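Local coordinates for DNA mismatch repair protein MUTS (Thermus aquaticus, PDB 1EWQ) that recognises mismatched bases in DNA to begin their repair and has a weak ATPase activity, at residues L31-V36 / E48-A53; R84-G89 / L116-L121. All blocks are in the same frame, centred on the assembly; numbering follows the deposited sequence.

Contact 1 of 2, residues L31-V36 / E48-A53; sequences LLLFQV and ERLARA
The axis of helix 48-53 passes strand 31-36 at 92°, 10.2 Å away at closest approach, and the CA atoms of Leu-31 and Leu-50 come nearest across the gap at 8.4 Å. This is a helix laid on a face of the mixed beta sheet of MutS domain I, reached from the strand by way of its antiparallel neighbour 39-43. That neighbour carries Phe-39 and Glu-41, consistent with the Phe-Xaa-Glu motif that MutS proteins use in mismatch recognition. Leucines do most of the packing. Leu-50 holds CG anti to its backbone N (chi1 -174°), which carries the branch across to the sheet, where it meets Leu-33 at about a right angle. Arg-49, which is exposed, skirts the same patch with its aliphatic part, its CD 4.5 Å from Leu-31 CD1. Alternation along the strand turns Leu-32 and Phe-34 to the other face, against helix 15-26. Cys-42 of strand 39-43 also touches Leu-33 and Leu-50, extending the apolar layer. One methyl, Leu-50 CD1, serves both strand leucines, lying 4.2 Å from Leu-31 CD2 and 4.1 Å from Leu-33 CD2.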
ATOM      1  N   LEU C  31     -11.515   9.878  16.594  1.00 42.43           N
ATOM      2  CA  LEU C  31     -10.280  10.085  17.327  1.00 41.88           C
ATOM      3  C   LEU C  31     -10.352  11.563  17.652  1.00 41.65           C
ATOM      4  O   LEU C  31     -10.344  12.405  16.751  1.00 41.39           O
ATOM      5  CB  LEU C  31      -9.047   9.795  16.472  1.00 41.65           C
ATOM      6  CG  LEU C  31      -7.732  10.004  17.233  1.00 41.56           C
ATOM      7  CD1 LEU C  31      -7.734   9.145  18.492  1.00 41.39           C
ATOM      8  CD2 LEU C  31      -6.550   9.651  16.352  1.00 41.11           C
ATOM      9  N   LEU C  32     -10.447  11.873  18.939  1.00 41.42           N
ATOM     10  CA  LEU C  32     -10.555  13.253  19.383  1.00 41.19           C
ATOM     11  C   LEU C  32      -9.211  13.962  19.504  1.00 41.20           C
ATOM     12  O   LEU C  32      -8.290  13.470  20.163  1.00 41.27           O
ATOM     13  CB  LEU C  32     -11.297  13.299  20.720  1.00 41.26           C
ATOM     14  CG  LEU C  32     -11.767  14.673  21.202  1.00 41.27           C
ATOM     15  CD1 LEU C  32     -13.110  14.528  21.884  1.00 41.10           C
ATOM     16  CD2 LEU C  32     -10.738  15.285  22.129  1.00 40.98           C
ATOM     17  N   LEU C  33      -9.109  15.112  18.842  1.00 40.98           N
ATOM     18  CA  LEU C  33      -7.908  15.936  18.863  1.00 40.99           C
ATOM     19  C   LEU C  33      -8.260  17.115  19.750  1.00 41.17           C
ATOM     20  O   LEU C  33      -8.997  18.018  19.350  1.00 41.15           O
ATOM     21  CB  LEU C  33      -7.546  16.392  17.447  1.00 40.77           C
ATOM     22  CG  LEU C  33      -7.196  15.222  16.513  1.00 40.97           C
ATOM     23  CD1 LEU C  33      -6.878  15.734  15.118  1.00 41.00           C
ATOM     24  CD2 LEU C  33      -6.007  14.454  17.073  1.00 40.75           C
ATOM     25  N   PHE C  34      -7.736  17.074  20.970  1.00 41.25           N
ATOM     26  CA  PHE C  34      -8.001  18.069  22.003  1.00 41.26           C
ATOM     27  C   PHE C  34      -6.995  19.213  21.988  1.00 41.20           C
ATOM     28  O   PHE C  34      -5.830  19.039  22.369  1.00 41.31           O
ATOM     29  CB  PHE C  34      -7.977  17.360  23.359  1.00 41.66           C
ATOM     30  CG  PHE C  34      -8.575  18.146  24.484  1.00 41.99           C
ATOM     31  CD1 PHE C  34      -9.892  18.598  24.417  1.00 42.30           C
ATOM     32  CD2 PHE C  34      -7.844  18.373  25.648  1.00 42.23           C
ATOM     33  CE1 PHE C  34     -10.474  19.262  25.496  1.00 42.44           C
ATOM     34  CE2 PHE C  34      -8.412  19.033  26.735  1.00 42.55           C
ATOM     35  CZ  PHE C  34      -9.734  19.480  26.660  1.00 42.54           C
ATOM     36  N   GLN C  35      -7.451  20.385  21.556  1.00 40.74           N
ATOM     37  CA  GLN C  35      -6.607  21.574  21.483  1.00 40.34           C
ATOM     38  C   GLN C  35      -6.200  22.139  22.849  1.00 39.96           C
ATOM     39  O   GLN C  35      -7.045  22.380  23.713  1.00 39.59           O
ATOM     40  CB  GLN C  35      -7.335  22.651  20.677  1.00 40.90           C
ATOM     41  CG  GLN C  35      -7.078  24.099  21.098  1.00 41.73           C
ATOM     42  CD  GLN C  35      -5.788  24.660  20.567  1.00 42.18           C
ATOM     43  OE1 GLN C  35      -5.715  25.834  20.184  1.00 42.40           O
ATOM     44  NE2 GLN C  35      -4.747  23.835  20.552  1.00 42.98           N
ATOM     45  N   VAL C  36      -4.898  22.334  23.034  1.00 39.30           N
ATOM     46  CA  VAL C  36      -4.355  22.900  24.270  1.00 38.71           C
ATOM     47  C   VAL C  36      -3.196  23.776  23.818  1.00 38.12           C
ATOM     48  O   VAL C  36      -2.092  23.286  23.610  1.00 37.95           O
ATOM     49  CB  VAL C  36      -3.801  21.814  25.234  1.00 38.60           C
ATOM     50  CG1 VAL C  36      -3.424  22.447  26.568  1.00 38.68           C
ATOM     51  CG2 VAL C  36      -4.820  20.722  25.450  1.00 38.83           C
ATOM     52  N   GLU C  48      -1.678   6.944  22.706  1.00 47.68           N
ATOM     53  CA  GLU C  48      -0.896   5.820  22.212  1.00 48.04           C
ATOM     54  C   GLU C  48      -1.235   5.627  20.740  1.00 48.01           C
ATOM     55  O   GLU C  48      -0.346   5.505  19.899  1.00 47.91           O
ATOM     56  CB  GLU C  48      -1.233   4.557  23.003  1.00 48.41           C
ATOM     57  CG  GLU C  48      -1.213   4.758  24.505  1.00 49.22           C
ATOM     58  CD  GLU C  48      -1.436   3.470  25.286  1.00 49.61           C
ATOM     59  OE1 GLU C  48      -2.408   2.742  24.997  1.00 49.82           O
ATOM     60  OE2 GLU C  48      -0.635   3.193  26.200  1.00 50.10           O
ATOM     61  N   ARG C  49      -2.528   5.604  20.437  1.00 48.09           N
ATOM     62  CA  ARG C  49      -2.989   5.456  19.062  1.00 48.11           C
ATOM     63  C   ARG C  49      -2.338   6.520  18.184  1.00 47.86           C
ATOM     64  O   ARG C  49      -1.657   6.205  17.209  1.00 47.82           O
ATOM     65  CB  ARG C  49      -4.503   5.633  18.993  1.00 48.98           C
ATOM     66  CG  ARG C  49      -5.319   4.524  19.625  1.00 49.80           C
ATOM     67  CD  ARG C  49      -6.795   4.888  19.584  1.00 50.99           C
ATOM     68  NE  ARG C  49      -7.664   3.756  19.887  1.00 52.06           N
ATOM     69  CZ  ARG C  49      -7.788   2.682  19.112  1.00 52.73           C
ATOM     70  NH1 ARG C  49      -7.094   2.595  17.979  1.00 53.16           N
ATOM     71  NH2 ARG C  49      -8.607   1.695  19.469  1.00 52.83           N
ATOM     72  N   LEU C  50      -2.559   7.782  18.549  1.00 47.43           N
ATOM     73  CA  LEU C  50      -2.025   8.927  17.814  1.00 47.04           C
ATOM     74  C   LEU C  50      -0.523   8.827  17.577  1.00 47.03           C
ATOM     75  O   LEU C  50      -0.054   9.010  16.454  1.00 46.81           O
ATOM     76  CB  LEU C  50      -2.324  10.229  18.568  1.00 46.72           C
ATOM     77  CG  LEU C  50      -1.957  11.538  17.858  1.00 46.56           C
ATOM     78  CD1 LEU C  50      -2.904  11.779  16.686  1.00 46.48           C
ATOM     79  CD2 LEU C  50      -2.032  12.695  18.838  1.00 46.64           C
ATOM     80  N   ALA C  51       0.219   8.543  18.644  1.00 47.05           N
ATOM     81  CA  ALA C  51       1.670   8.428  18.586  1.00 46.99           C
ATOM     82  C   ALA C  51       2.147   7.415  17.554  1.00 47.15           C
ATOM     83  O   ALA C  51       3.005   7.725  16.729  1.00 46.94           O
ATOM     84  CB  ALA C  51       2.218   8.062  19.965  1.00 47.21           C
ATOM     85  N   ARG C  52       1.598   6.205  17.591  1.00 47.38           N
ATOM     86  CA  ARG C  52       2.028   5.194  16.636  1.00 48.01           C
ATOM     87  C   ARG C  52       1.480   5.456  15.238  1.00 47.87           C
ATOM     88  O   ARG C  52       2.184   5.264  14.242  1.00 47.82           O
ATOM     89  CB  ARG C  52       1.627   3.792  17.102  1.00 48.61           C
ATOM     90  CG  ARG C  52       0.200   3.384  16.830  1.00 49.38           C
ATOM     91  CD  ARG C  52       0.047   1.888  17.095  1.00 50.22           C
ATOM     92  NE  ARG C  52       0.333   1.545  18.487  1.00 50.97           N
ATOM     93  CZ  ARG C  52      -0.546   1.646  19.482  1.00 51.55           C
ATOM     94  NH1 ARG C  52      -1.782   2.076  19.242  1.00 51.62           N
ATOM     95  NH2 ARG C  52      -0.190   1.323  20.723  1.00 51.80           N
ATOM     96  N   ALA C  53       0.230   5.904  15.166  1.00 47.68           N
ATOM     97  CA  ALA C  53      -0.396   6.195  13.883  1.00 47.63           C
ATOM     98  C   ALA C  53       0.437   7.180  13.068  1.00 47.45           C
ATOM     99  O   ALA C  53       0.574   7.028  11.855  1.00 47.51           O
ATOM    100  CB  ALA C  53      -1.792   6.755  14.100  1.00 47.70           C
TER

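Contact 2 of 2, residues R84-G89 / L116-L121; sequences RLLKMG and LTPGTL
Thr-117 OG1, on a residue whose backbone carbon lies against Leu-86, has two hydrogen-bond partners, Thr-120 OG1 at 2.7 Å and Glu-177 OE1. Glu-177 also takes the amide of Gly-119. Thr-120 N bonds to Thr-117 O at 3.0 Å, closing a type I beta turn with Pro-118 and Gly-119 at its corners. This turn leaves the edge strand 110-116 of the MutS domain I sheet, and Glu-177 is part of MutS domain II, so the polar bonds tie the two domains together at the turn. Toward helix 78-87 the same segment presents leucine methyls and turn backbone. Leu-86 packs on both, with CG anti to its carbonyl carbon (chi1 -77°) and the two methyls parted between different targets. CD2 lies 3.7 Å from Leu-116 O and reaches the start of the proline, 4.5 Å from Pro-118 CD. CD1 meets Leu-121 tip to tip, 3.8 Å from its CD2. Leu-126 packs on Leu-86 as well, and Leu-116 rests on Phe-78 and Ala-82 of the same helix. Just beyond Leu-86 the helix stops in a Schellman motif at Gly-89, whose phi of 105° would jam a beta carbon against the carbonyl oxygen of Met-88. Replacing Leu-86 by an alanine would probably open a gap between helix and turn and leave the Leu-121 methyls without their mate from the helix. No hydrogen bond links the two segments, which implies that helix and turn meet by van der Waals contact of Leu-86 with methyls and backbone, a carbonyl oxygen included, while the turn's own shape is set by its internal bonds and by Glu-177.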
ATOM      1  N   ARG C  84      -3.181  12.507   6.715  1.00 41.24           N
ATOM      2  CA  ARG C  84      -2.616  11.196   6.973  1.00 41.27           C
ATOM      3  C   ARG C  84      -3.545  10.320   7.790  1.00 41.01           C
ATOM      4  O   ARG C  84      -3.764   9.164   7.447  1.00 40.93           O
ATOM      5  CB  ARG C  84      -1.260  11.319   7.673  1.00 41.90           C
ATOM      6  CG  ARG C  84      -0.094  11.612   6.730  1.00 42.53           C
ATOM      7  CD  ARG C  84       1.226  11.272   7.395  1.00 43.54           C
ATOM      8  NE  ARG C  84       1.592  12.249   8.411  1.00 44.15           N
ATOM      9  CZ  ARG C  84       2.463  12.025   9.391  1.00 44.40           C
ATOM     10  NH1 ARG C  84       3.063  10.847   9.500  1.00 44.32           N
ATOM     11  NH2 ARG C  84       2.739  12.989  10.258  1.00 45.07           N
ATOM     12  N   LEU C  85      -4.092  10.864   8.870  1.00 40.72           N
ATOM     13  CA  LEU C  85      -4.990  10.096   9.718  1.00 40.78           C
ATOM     14  C   LEU C  85      -6.183   9.600   8.914  1.00 40.96           C
ATOM     15  O   LEU C  85      -6.593   8.445   9.038  1.00 40.82           O
ATOM     16  CB  LEU C  85      -5.474  10.956  10.886  1.00 40.50           C
ATOM     17  CG  LEU C  85      -4.378  11.385  11.859  1.00 40.36           C
ATOM     18  CD1 LEU C  85      -4.910  12.427  12.821  1.00 39.92           C
ATOM     19  CD2 LEU C  85      -3.875  10.156  12.602  1.00 39.88           C
ATOM     20  N   LEU C  86      -6.736  10.475   8.084  1.00 41.25           N
ATOM     21  CA  LEU C  86      -7.885  10.108   7.268  1.00 42.03           C
ATOM     22  C   LEU C  86      -7.599   8.914   6.374  1.00 42.81           C
ATOM     23  O   LEU C  86      -8.409   7.990   6.276  1.00 42.86           O
ATOM     24  CB  LEU C  86      -8.323  11.294   6.408  1.00 41.48           C
ATOM     25  CG  LEU C  86      -9.107  12.369   7.164  1.00 41.33           C
ATOM     26  CD1 LEU C  86      -9.177  13.636   6.350  1.00 41.08           C
ATOM     27  CD2 LEU C  86     -10.500  11.844   7.479  1.00 41.06           C
ATOM     28  N   LYS C  87      -6.439   8.927   5.729  1.00 43.51           N
ATOM     29  CA  LYS C  87      -6.078   7.853   4.819  1.00 44.33           C
ATOM     30  C   LYS C  87      -5.833   6.521   5.518  1.00 44.53           C
ATOM     31  O   LYS C  87      -5.830   5.466   4.881  1.00 44.61           O
ATOM     32  CB  LYS C  87      -4.870   8.286   3.988  1.00 44.79           C
ATOM     33  CG  LYS C  87      -5.143   9.604   3.263  1.00 45.57           C
ATOM     34  CD  LYS C  87      -4.035  10.005   2.307  1.00 46.25           C
ATOM     35  CE  LYS C  87      -4.358  11.344   1.637  1.00 46.60           C
ATOM     36  NZ  LYS C  87      -5.643  11.314   0.867  1.00 46.88           N
HETATM   37  N   MSE C  88      -5.653   6.565   6.832  1.00 44.66           N
HETATM   38  CA  MSE C  88      -5.430   5.339   7.582  1.00 45.02           C
HETATM   39  C   MSE C  88      -6.742   4.731   8.075  1.00 44.57           C
HETATM   40  O   MSE C  88      -6.750   3.627   8.613  1.00 44.87           O
HETATM   41  CB  MSE C  88      -4.482   5.595   8.760  1.00 45.84           C
HETATM   42  CG  MSE C  88      -3.014   5.679   8.356  1.00 46.92           C
HETATM   43 SE   MSE C  88      -1.804   6.278   9.756  1.00 49.49          SE
HETATM   44  CE  MSE C  88      -0.954   7.726   8.787  1.00 48.08           C
ATOM     45  N   GLY C  89      -7.848   5.450   7.888  1.00 44.10           N
ATOM     46  CA  GLY C  89      -9.138   4.935   8.316  1.00 43.12           C
ATOM     47  C   GLY C  89      -9.734   5.548   9.573  1.00 42.66           C
ATOM     48  O   GLY C  89     -10.708   5.021  10.110  1.00 42.32           O
ATOM     49  N   LEU C 116     -14.203  15.298  11.041  1.00 33.43           N
ATOM     50  CA  LEU C 116     -13.584  15.080   9.740  1.00 32.37           C
ATOM     51  C   LEU C 116     -13.746  13.623   9.368  1.00 31.24           C
ATOM     52  O   LEU C 116     -13.136  12.750   9.975  1.00 31.17           O
ATOM     53  CB  LEU C 116     -12.100  15.443   9.757  1.00 32.44           C
ATOM     54  CG  LEU C 116     -11.734  16.899  10.058  1.00 32.77           C
ATOM     55  CD1 LEU C 116     -10.236  17.089   9.866  1.00 33.40           C
ATOM     56  CD2 LEU C 116     -12.485  17.830   9.142  1.00 32.98           C
ATOM     57  N   THR C 117     -14.599  13.366   8.384  1.00 30.17           N
ATOM     58  CA  THR C 117     -14.839  12.017   7.920  1.00 29.49           C
ATOM     59  C   THR C 117     -14.675  12.051   6.406  1.00 28.81           C
ATOM     60  O   THR C 117     -14.967  13.047   5.770  1.00 28.87           O
ATOM     61  CB  THR C 117     -16.242  11.523   8.332  1.00 28.99           C
ATOM     62  OG1 THR C 117     -17.246  12.163   7.539  1.00 28.27           O
ATOM     63  CG2 THR C 117     -16.479  11.836   9.813  1.00 28.79           C
ATOM     64  N   PRO C 118     -14.212  10.952   5.816  1.00 28.57           N
ATOM     65  CA  PRO C 118     -13.995  10.880   4.369  1.00 28.88           C
ATOM     66  C   PRO C 118     -15.072  11.488   3.476  1.00 28.74           C
ATOM     67  O   PRO C 118     -14.752  12.213   2.536  1.00 29.03           O
ATOM     68  CB  PRO C 118     -13.772   9.385   4.123  1.00 28.69           C
ATOM     69  CG  PRO C 118     -14.542   8.737   5.231  1.00 29.13           C
ATOM     70  CD  PRO C 118     -14.226   9.608   6.419  1.00 28.66           C
ATOM     71  N   GLY C 119     -16.338  11.226   3.779  1.00 28.34           N
ATOM     72  CA  GLY C 119     -17.404  11.760   2.949  1.00 28.49           C
ATOM     73  C   GLY C 119     -18.002  13.115   3.306  1.00 28.56           C
ATOM     74  O   GLY C 119     -19.022  13.491   2.743  1.00 28.33           O
ATOM     75  N   THR C 120     -17.384  13.861   4.216  1.00 28.55           N
ATOM     76  CA  THR C 120     -17.930  15.162   4.598  1.00 28.32           C
ATOM     77  C   THR C 120     -16.849  16.238   4.672  1.00 28.35           C
ATOM     78  O   THR C 120     -17.035  17.272   5.307  1.00 28.55           O
ATOM     79  CB  THR C 120     -18.621  15.084   5.980  1.00 28.29           C
ATOM     80  OG1 THR C 120     -17.644  14.773   6.980  1.00 27.51           O
ATOM     81  CG2 THR C 120     -19.707  14.005   5.982  1.00 28.21           C
ATOM     82  N   LEU C 121     -15.727  15.998   4.013  1.00 28.36           N
ATOM     83  CA  LEU C 121     -14.615  16.940   4.037  1.00 28.39           C
ATOM     84  C   LEU C 121     -14.909  18.268   3.340  1.00 28.99           C
ATOM     85  O   LEU C 121     -15.509  18.313   2.260  1.00 28.91           O
ATOM     86  CB  LEU C 121     -13.378  16.289   3.407  1.00 27.59           C
ATOM     87  CG  LEU C 121     -12.928  14.985   4.077  1.00 27.11           C
ATOM     88  CD1 LEU C 121     -11.778  14.373   3.270  1.00 26.14           C
ATOM     89  CD2 LEU C 121     -12.526  15.254   5.544  1.00 25.82           C
TER

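Both contacts belong to MutS domain I, their centres 14 Å apart, and both segments of contact 1 precede those of contact 2 in the sequence. They share the mixed sheet: strand 31-36 lies inside it, next to strand 92-97, whose other neighbour is the edge strand 110-116 leading into contact 2. The helices 44-54 and 78-87 touch, Ala-53 CB lying 4.3 Å from Leu-85 CD2; Ala-53 O also packs on SE of selenomethionine Met-88, just after helix 78-87, at 3.3 Å. Phe-90 packs on both Leu-31 and Ala-53. Contact 1 comes nearer the DNA, about 4 Å against about 8 Å between nearest atoms, while the turn of contact 2 bonds to Glu-177 of domain II.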